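PDB 6MPZ: double Glycine Motif Protease domain from AMS/PCAT Transporter from Lachnospiraceae bacterium C6A11, which probably cleaves the leader peptide from lantibiotic-type precursor peptides after a double-glycine motif, as a C39-family cysteine protease domain of a peptide-secreting transporter. Local coordinates for residues S31-V43 / N63-A75. Residues are numbered along the deposited sequence; the frame is centred on the assembly and turned at random.
Sequences SLAMVLAYYKKWV and NVLKAARNYGLEA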
ATOM      1  N   SER A  31       1.706  -0.769   6.481  1.00 23.74           N
ATOM      2  CA  SER A  31       0.854  -0.772   5.317  1.00 23.02           C
ATOM      3  C   SER A  31       0.782  -2.210   4.786  1.00 22.48           C
ATOM      4  O   SER A  31      -0.297  -2.678   4.512  1.00 20.59           O
ATOM      5  CB  SER A  31       1.368   0.195   4.205  1.00 22.93           C
ATOM      6  OG  SER A  31       1.368   1.560   4.655  1.00 25.37           O
ATOM      7  N   LEU A  32       1.899  -2.919   4.647  1.00 22.52           N
ATOM      8  CA  LEU A  32       1.767  -4.334   4.196  1.00 25.15           C
ATOM      9  C   LEU A  32       1.023  -5.209   5.255  1.00 28.09           C
ATOM     10  O   LEU A  32       0.370  -6.183   4.914  1.00 29.15           O
ATOM     11  CB  LEU A  32       3.101  -4.937   3.873  1.00 24.35           C
ATOM     12  CG  LEU A  32       3.110  -6.414   3.405  1.00 23.10           C
ATOM     13  CD1 LEU A  32       2.271  -6.645   2.179  1.00 23.79           C
ATOM     14  CD2 LEU A  32       4.541  -6.803   3.090  1.00 22.61           C
ATOM     15  N   ALA A  33       1.134  -4.867   6.532  1.00 30.03           N
ATOM     16  CA  ALA A  33       0.481  -5.665   7.599  1.00 30.71           C
ATOM     17  C   ALA A  33      -1.047  -5.597   7.434  1.00 30.35           C
ATOM     18  O   ALA A  33      -1.727  -6.638   7.437  1.00 28.03           O
ATOM     19  CB  ALA A  33       0.933  -5.205   9.001  1.00 29.22           C
ATOM     20  N   MET A  34      -1.551  -4.377   7.206  1.00 28.78           N
ATOM     21  CA  MET A  34      -2.971  -4.116   6.867  1.00 24.92           C
ATOM     22  C   MET A  34      -3.434  -4.865   5.635  1.00 25.84           C
ATOM     23  O   MET A  34      -4.534  -5.436   5.672  1.00 28.99           O
ATOM     24  CB  MET A  34      -3.233  -2.624   6.688  1.00 23.13           C
ATOM     25  CG  MET A  34      -3.176  -1.882   7.961  1.00 24.50           C
ATOM     26  SD  MET A  34      -3.558  -0.091   8.006  1.00 26.27           S
ATOM     27  CE  MET A  34      -2.010   0.634   7.543  1.00 25.20           C
ATOM     28  N   VAL A  35      -2.631  -4.874   4.563  1.00 26.39           N
ATOM     29  CA  VAL A  35      -2.973  -5.669   3.358  1.00 28.44           C
ATOM     30  C   VAL A  35      -3.030  -7.179   3.664  1.00 28.18           C
ATOM     31  O   VAL A  35      -3.967  -7.859   3.258  1.00 29.54           O
ATOM     32  CB  VAL A  35      -2.056  -5.407   2.116  1.00 26.31           C
ATOM     33  CG1 VAL A  35      -2.419  -6.333   0.953  1.00 24.96           C
ATOM     34  CG2 VAL A  35      -2.181  -3.989   1.627  1.00 26.77           C
ATOM     35  N   LEU A  36      -2.037  -7.677   4.379  1.00 27.14           N
ATOM     36  CA  LEU A  36      -2.032  -9.058   4.866  1.00 32.07           C
ATOM     37  C   LEU A  36      -3.269  -9.425   5.715  1.00 30.77           C
ATOM     38  O   LEU A  36      -3.874 -10.483   5.521  1.00 26.05           O
ATOM     39  CB  LEU A  36      -0.741  -9.331   5.651  1.00 33.26           C
ATOM     40  CG  LEU A  36       0.513  -9.393   4.742  1.00 32.74           C
ATOM     41  CD1 LEU A  36       1.807  -9.271   5.566  1.00 34.42           C
ATOM     42  CD2 LEU A  36       0.512 -10.670   3.872  1.00 33.51           C
ATOM     43  N   ALA A  37      -3.654  -8.514   6.614  1.00 31.48           N
ATOM     44  CA  ALA A  37      -4.824  -8.683   7.464  1.00 30.01           C
ATOM     45  C   ALA A  37      -6.133  -8.718   6.663  1.00 29.64           C
ATOM     46  O   ALA A  37      -7.018  -9.470   7.011  1.00 27.69           O
ATOM     47  CB  ALA A  37      -4.855  -7.589   8.528  1.00 32.29           C
ATOM     48  N   TYR A  38      -6.231  -7.936   5.571  1.00 30.99           N
ATOM     49  CA  TYR A  38      -7.393  -7.974   4.665  1.00 29.18           C
ATOM     50  C   TYR A  38      -7.569  -9.385   4.080  1.00 29.31           C
ATOM     51  O   TYR A  38      -8.706  -9.873   3.962  1.00 28.25           O
ATOM     52  CB  TYR A  38      -7.261  -6.933   3.534  1.00 29.93           C
ATOM     53  CG  TYR A  38      -8.344  -6.986   2.470  1.00 28.62           C
ATOM     54  CD1 TYR A  38      -9.575  -6.326   2.642  1.00 31.36           C
ATOM     55  CD2 TYR A  38      -8.166  -7.724   1.304  1.00 30.12           C
ATOM     56  CE1 TYR A  38     -10.573  -6.374   1.647  1.00 30.05           C
ATOM     57  CE2 TYR A  38      -9.155  -7.795   0.308  1.00 27.92           C
ATOM     58  CZ  TYR A  38     -10.358  -7.152   0.478  1.00 27.29           C
ATOM     59  OH  TYR A  38     -11.284  -7.221  -0.545  1.00 24.30           O
ATOM     60  N   TYR A  39      -6.459 -10.028   3.718  1.00 28.82           N
ATOM     61  CA  TYR A  39      -6.496 -11.404   3.144  1.00 31.92           C
ATOM     62  C   TYR A  39      -6.411 -12.486   4.226  1.00 33.99           C
ATOM     63  O   TYR A  39      -6.354 -13.674   3.900  1.00 32.59           O
ATOM     64  CB  TYR A  39      -5.374 -11.589   2.118  1.00 33.69           C
ATOM     65  CG  TYR A  39      -5.576 -10.763   0.870  1.00 35.16           C
ATOM     66  CD1 TYR A  39      -6.493 -11.162  -0.097  1.00 37.24           C
ATOM     67  CD2 TYR A  39      -4.863  -9.563   0.659  1.00 33.79           C
ATOM     68  CE1 TYR A  39      -6.694 -10.405  -1.259  1.00 38.56           C
ATOM     69  CE2 TYR A  39      -5.062  -8.799  -0.478  1.00 32.45           C
ATOM     70  CZ  TYR A  39      -5.978  -9.220  -1.443  1.00 34.25           C
ATOM     71  OH  TYR A  39      -6.210  -8.484  -2.580  1.00 37.03           O
ATOM     72  N   LYS A  40      -6.437 -12.065   5.499  1.00 35.66           N
ATOM     73  CA  LYS A  40      -6.324 -12.948   6.657  1.00 40.42           C
ATOM     74  C   LYS A  40      -5.030 -13.780   6.647  1.00 36.82           C
ATOM     75  O   LYS A  40      -5.039 -14.931   7.047  1.00 34.74           O
ATOM     76  CB  LYS A  40      -7.588 -13.818   6.817  1.00 42.68           C
ATOM     77  CG  LYS A  40      -8.814 -12.995   7.260  1.00 46.77           C
ATOM     78  CD  LYS A  40     -10.160 -13.458   6.782  1.00 49.24           C
ATOM     79  CE  LYS A  40     -10.674 -14.687   7.482  1.00 49.48           C
ATOM     80  NZ  LYS A  40     -12.163 -14.655   7.435  1.00 50.98           N
ATOM     81  N   LYS A  41      -3.933 -13.183   6.179  1.00 35.63           N
ATOM     82  CA  LYS A  41      -2.590 -13.791   6.287  1.00 36.82           C
ATOM     83  C   LYS A  41      -1.957 -13.255   7.525  1.00 35.74           C
ATOM     84  O   LYS A  41      -1.573 -12.097   7.589  1.00 39.38           O
ATOM     85  CB  LYS A  41      -1.741 -13.539   5.049  1.00 36.35           C
ATOM     86  CG  LYS A  41      -2.240 -14.366   3.868  1.00 38.62           C
ATOM     87  CD  LYS A  41      -1.685 -13.822   2.560  1.00 44.43           C
ATOM     88  CE  LYS A  41      -2.261 -14.551   1.355  1.00 51.12           C
ATOM     89  NZ  LYS A  41      -1.803 -15.974   1.367  1.00 55.31           N
ATOM     90  N   TRP A  42      -1.912 -14.110   8.544  1.00 40.41           N
ATOM     91  CA  TRP A  42      -1.531 -13.708   9.886  1.00 41.99           C
ATOM     92  C   TRP A  42      -0.024 -13.855   9.968  1.00 39.77           C
ATOM     93  O   TRP A  42       0.496 -14.952   9.804  1.00 44.67           O
ATOM     94  CB  TRP A  42      -2.272 -14.564  10.925  1.00 44.33           C
ATOM     95  CG  TRP A  42      -3.824 -14.509  10.774  1.00 45.40           C
ATOM     96  CD1 TRP A  42      -4.694 -15.580  10.683  1.00 44.83           C
ATOM     97  CD2 TRP A  42      -4.645 -13.329  10.677  1.00 45.05           C
ATOM     98  NE1 TRP A  42      -5.994 -15.133  10.554  1.00 45.14           N
ATOM     99  CE2 TRP A  42      -5.995 -13.762  10.540  1.00 43.88           C
ATOM    100  CE3 TRP A  42      -4.374 -11.943  10.703  1.00 43.50           C
ATOM    101  CZ2 TRP A  42      -7.058 -12.865  10.425  1.00 42.92           C
ATOM    102  CZ3 TRP A  42      -5.446 -11.045  10.591  1.00 43.06           C
ATOM    103  CH2 TRP A  42      -6.765 -11.515  10.453  1.00 44.20           C
ATOM    104  N   VAL A  43       0.659 -12.726  10.126  1.00 34.05           N
ATOM    105  CA  VAL A  43       2.108 -12.658  10.160  1.00 32.19           C
ATOM    106  C   VAL A  43       2.369 -11.642  11.250  1.00 33.47           C
ATOM    107  O   VAL A  43       1.870 -10.538  11.158  1.00 30.96           O
ATOM    108  CB  VAL A  43       2.742 -12.120   8.823  1.00 32.66           C
ATOM    109  CG1 VAL A  43       4.248 -11.910   8.978  1.00 32.40           C
ATOM    110  CG2 VAL A  43       2.496 -13.070   7.663  1.00 30.93           C
ATOM    111  N   ASN A  63      11.216  -3.960  -1.876  1.00 24.70           N
ATOM    112  CA  ASN A  63      11.258  -4.882  -0.728  1.00 27.87           C
ATOM    113  C   ASN A  63       9.860  -5.171  -0.164  1.00 32.27           C
ATOM    114  O   ASN A  63       9.596  -6.307   0.254  1.00 29.33           O
ATOM    115  CB  ASN A  63      12.176  -4.364   0.383  1.00 27.58           C
ATOM    116  CG  ASN A  63      13.649  -4.524   0.045  1.00 29.30           C
ATOM    117  OD1 ASN A  63      14.034  -5.413  -0.715  1.00 31.27           O
ATOM    118  ND2 ASN A  63      14.464  -3.669   0.591  1.00 26.54           N
ATOM    119  N   VAL A  64       8.952  -4.178  -0.226  1.00 31.91           N
ATOM    120  CA  VAL A  64       7.580  -4.396   0.199  1.00 29.15           C
ATOM    121  C   VAL A  64       6.961  -5.452  -0.695  1.00 29.77           C
ATOM    122  O   VAL A  64       6.335  -6.380  -0.206  1.00 30.41           O
ATOM    123  CB  VAL A  64       6.770  -3.119   0.168  1.00 29.79           C
ATOM    124  CG1 VAL A  64       5.285  -3.414   0.451  1.00 32.50           C
ATOM    125  CG2 VAL A  64       7.312  -2.150   1.209  1.00 31.24           C
ATOM    126  N   LEU A  65       7.145  -5.304  -1.988  1.00 29.99           N
ATOM    127  CA  LEU A  65       6.621  -6.248  -2.960  1.00 31.56           C
ATOM    128  C   LEU A  65       7.203  -7.655  -2.792  1.00 34.75           C
ATOM    129  O   LEU A  65       6.477  -8.636  -2.909  1.00 35.10           O
ATOM    130  CB  LEU A  65       6.881  -5.763  -4.409  1.00 30.84           C
ATOM    131  CG  LEU A  65       6.169  -4.528  -4.991  1.00 32.47           C
ATOM    132  CD1 LEU A  65       6.808  -4.143  -6.335  1.00 31.32           C
ATOM    133  CD2 LEU A  65       4.649  -4.729  -5.127  1.00 30.69           C
ATOM    134  N   LYS A  66       8.522  -7.753  -2.579  1.00 36.86           N
ATOM    135  CA  LYS A  66       9.191  -9.063  -2.378  1.00 36.11           C
ATOM    136  C   LYS A  66       8.677  -9.787  -1.131  1.00 32.07           C
ATOM    137  O   LYS A  66       8.435 -10.996  -1.170  1.00 29.39           O
ATOM    138  CB  LYS A  66      10.716  -8.909  -2.247  1.00 38.50           C
ATOM    139  CG  LYS A  66      11.433  -8.687  -3.575  1.00 40.49           C
ATOM    140  CD  LYS A  66      12.941  -8.693  -3.382  1.00 45.22           C
ATOM    141  CE  LYS A  66      13.661  -8.255  -4.646  1.00 44.37           C
ATOM    142  NZ  LYS A  66      15.134  -8.204  -4.414  1.00 51.01           N
ATOM    143  N   ALA A  67       8.531  -9.048  -0.040  1.00 27.42           N
ATOM    144  CA  ALA A  67       7.973  -9.600   1.207  1.00 30.04           C
ATOM    145  C   ALA A  67       6.528 -10.083   0.986  1.00 32.28           C
ATOM    146  O   ALA A  67       6.183 -11.174   1.409  1.00 33.35           O
ATOM    147  CB  ALA A  67       8.041  -8.564   2.333  1.00 30.76           C
ATOM    148  N   ALA A  68       5.713  -9.307   0.252  1.00 32.21           N
ATOM    149  CA  ALA A  68       4.329  -9.697  -0.039  1.00 33.90           C
ATOM    150  C   ALA A  68       4.279 -11.024  -0.815  1.00 33.24           C
ATOM    151  O   ALA A  68       3.426 -11.884  -0.552  1.00 34.34           O
ATOM    152  CB  ALA A  68       3.645  -8.597  -0.824  1.00 32.50           C
ATOM    153  N   ARG A  69       5.201 -11.178  -1.760  1.00 33.16           N
ATOM    154  CA  ARG A  69       5.288 -12.387  -2.607  1.00 36.60           C
ATOM    155  C   ARG A  69       5.644 -13.625  -1.822  1.00 37.20           C
ATOM    156  O   ARG A  69       5.081 -14.668  -2.081  1.00 40.52           O
ATOM    157  CB  ARG A  69       6.287 -12.207  -3.742  1.00 37.20           C
ATOM    158  CG  ARG A  69       5.782 -11.334  -4.865  1.00 40.51           C
ATOM    159  CD  ARG A  69       6.807 -11.255  -6.007  1.00 43.55           C
ATOM    160  NE  ARG A  69       6.565 -10.078  -6.854  1.00 42.07           N
ATOM    161  CZ  ARG A  69       7.399  -9.061  -7.065  1.00 41.85           C
ATOM    162  NH1 ARG A  69       8.604  -9.019  -6.526  1.00 42.14           N
ATOM    163  NH2 ARG A  69       7.022  -8.065  -7.864  1.00 41.55           N
ATOM    164  N   ASN A  70       6.574 -13.515  -0.873  1.00 38.69           N
ATOM    165  CA  ASN A  70       6.913 -14.638   0.002  1.00 44.78           C
ATOM    166  C   ASN A  70       5.745 -15.040   0.908  1.00 45.94           C
ATOM    167  O   ASN A  70       5.636 -16.203   1.281  1.00 45.70           O
ATOM    168  CB  ASN A  70       8.166 -14.356   0.843  1.00 47.57           C
ATOM    169  CG  ASN A  70       9.458 -14.472   0.030  1.00 52.77           C
ATOM    170  OD1 ASN A  70      10.392 -13.705   0.239  1.00 59.37           O
ATOM    171  ND2 ASN A  70       9.523 -15.437  -0.899  1.00 55.76           N
ATOM    172  N   TYR A  71       4.860 -14.101   1.240  1.00 43.80           N
ATOM    173  CA  TYR A  71       3.632 -14.427   1.993  1.00 44.09           C
ATOM    174  C   TYR A  71       2.468 -14.920   1.123  1.00 41.75           C
ATOM    175  O   TYR A  71       1.344 -15.009   1.607  1.00 42.09           O
ATOM    176  CB  TYR A  71       3.153 -13.216   2.795  1.00 44.25           C
ATOM    177  CG  TYR A  71       4.145 -12.629   3.770  1.00 44.68           C
ATOM    178  CD1 TYR A  71       4.917 -13.440   4.617  1.00 42.80           C
ATOM    179  CD2 TYR A  71       4.266 -11.234   3.893  1.00 47.67           C
ATOM    180  CE1 TYR A  71       5.801 -12.888   5.526  1.00 40.53           C
ATOM    181  CE2 TYR A  71       5.151 -10.662   4.796  1.00 48.68           C
ATOM    182  CZ  TYR A  71       5.911 -11.485   5.615  1.00 48.10           C
ATOM    183  OH  TYR A  71       6.768 -10.870   6.511  1.00 45.38           O
ATOM    184  N   GLY A  72       2.711 -15.209  -0.157  1.00 44.27           N
ATOM    185  CA  GLY A  72       1.696 -15.849  -1.015  1.00 44.48           C
ATOM    186  C   GLY A  72       0.823 -14.927  -1.859  1.00 47.95           C
ATOM    187  O   GLY A  72      -0.047 -15.396  -2.577  1.00 52.93           O
ATOM    188  N   LEU A  73       1.062 -13.618  -1.794  1.00 45.09           N
ATOM    189  CA  LEU A  73       0.356 -12.673  -2.641  1.00 37.23           C
ATOM    190  C   LEU A  73       1.116 -12.422  -3.933  1.00 37.05           C
ATOM    191  O   LEU A  73       2.336 -12.300  -3.940  1.00 36.01           O
ATOM    192  CB  LEU A  73       0.166 -11.341  -1.895  1.00 35.74           C
ATOM    193  CG  LEU A  73      -0.684 -11.355  -0.628  1.00 30.77           C
ATOM    194  CD1 LEU A  73      -0.634  -9.985   0.019  1.00 30.39           C
ATOM    195  CD2 LEU A  73      -2.105 -11.726  -0.972  1.00 31.04           C
ATOM    196  N   GLU A  74       0.386 -12.330  -5.031  1.00 36.51           N
ATOM    197  CA  GLU A  74       0.957 -11.798  -6.246  1.00 37.13           C
ATOM    198  C   GLU A  74       1.011 -10.277  -6.045  1.00 35.23           C
ATOM    199  O   GLU A  74       0.061  -9.677  -5.519  1.00 33.59           O
ATOM    200  CB  GLU A  74       0.103 -12.159  -7.447  1.00 43.44           C
ATOM    201  CG  GLU A  74       0.827 -11.951  -8.748  1.00 50.90           C
ATOM    202  CD  GLU A  74      -0.077 -11.491  -9.868  1.00 58.79           C
ATOM    203  OE1 GLU A  74      -1.106 -12.153 -10.129  1.00 62.86           O
ATOM    204  OE2 GLU A  74       0.262 -10.454 -10.470  1.00 64.44           O
ATOM    205  N   ALA A  75       2.124  -9.664  -6.427  1.00 32.25           N
ATOM    206  CA  ALA A  75       2.374  -8.259  -6.197  1.00 33.90           C
ATOM    207  C   ALA A  75       3.098  -7.567  -7.378  1.00 39.08           C
ATOM    208  O   ALA A  75       4.195  -7.997  -7.780  1.00 38.78           O
ATOM    209  CB  ALA A  75       3.206  -8.120  -4.925  1.00 36.72           C
TER
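Tyr71, just past the end of helix 63-70, lays its side chain against Leu36 and Val43. Its CB already touches Leu36 CD2, at 3.8 Å. With CG anti to the carbonyl carbon (chi1 -57°), the ring extends between the two segments: Tyr71 CD2 meets Leu36 CD1 at 3.6 Å, the two side chains crossing at nearly a right angle. Val43 CG2 sits over one face of the Tyr71 ring, nearest Tyr71 CD1 and CE1, a CH-pi contact 4.0 Å from the centroid and 16° off the normal. Leu32 CD2 approaches the ring edge near CE2. At the tip, Tyr71 OH lies 3.7 Å from Val43 CG1 and is hydrogen-bonded to Asp51 OD2, which satisfies it. Lys41 NZ makes a weak hydrogen bond to Tyr71 O (3.3 Å), its aliphatic chain sliding past Leu73. Leu73 CD2 in turn sits over one face of the Tyr39 ring, opposite Tyr38. Both helices end in Schellman motifs, with Lys40 and Gly72 at positive phi: Lys41 N bonds Leu36 O and Lys40 N Ala37 O; Leu73 N bonds Ala68 O and Gly72 N Arg69 O. The axes of 31-38 and 63-70 come within 11.0 Å, at 27° to each other; Leu32 spans this separation, its CD1 reaching Ala68 CB at 3.8 Å. Helix 45-52 packs on 31-43 through Val48 and Cys52 and meets 63-75 through Asp51, while Phe141 of strand 137-142 touches Val35 and Ala68, seating both helices on the antiparallel sheet of the papain-like C39 fold.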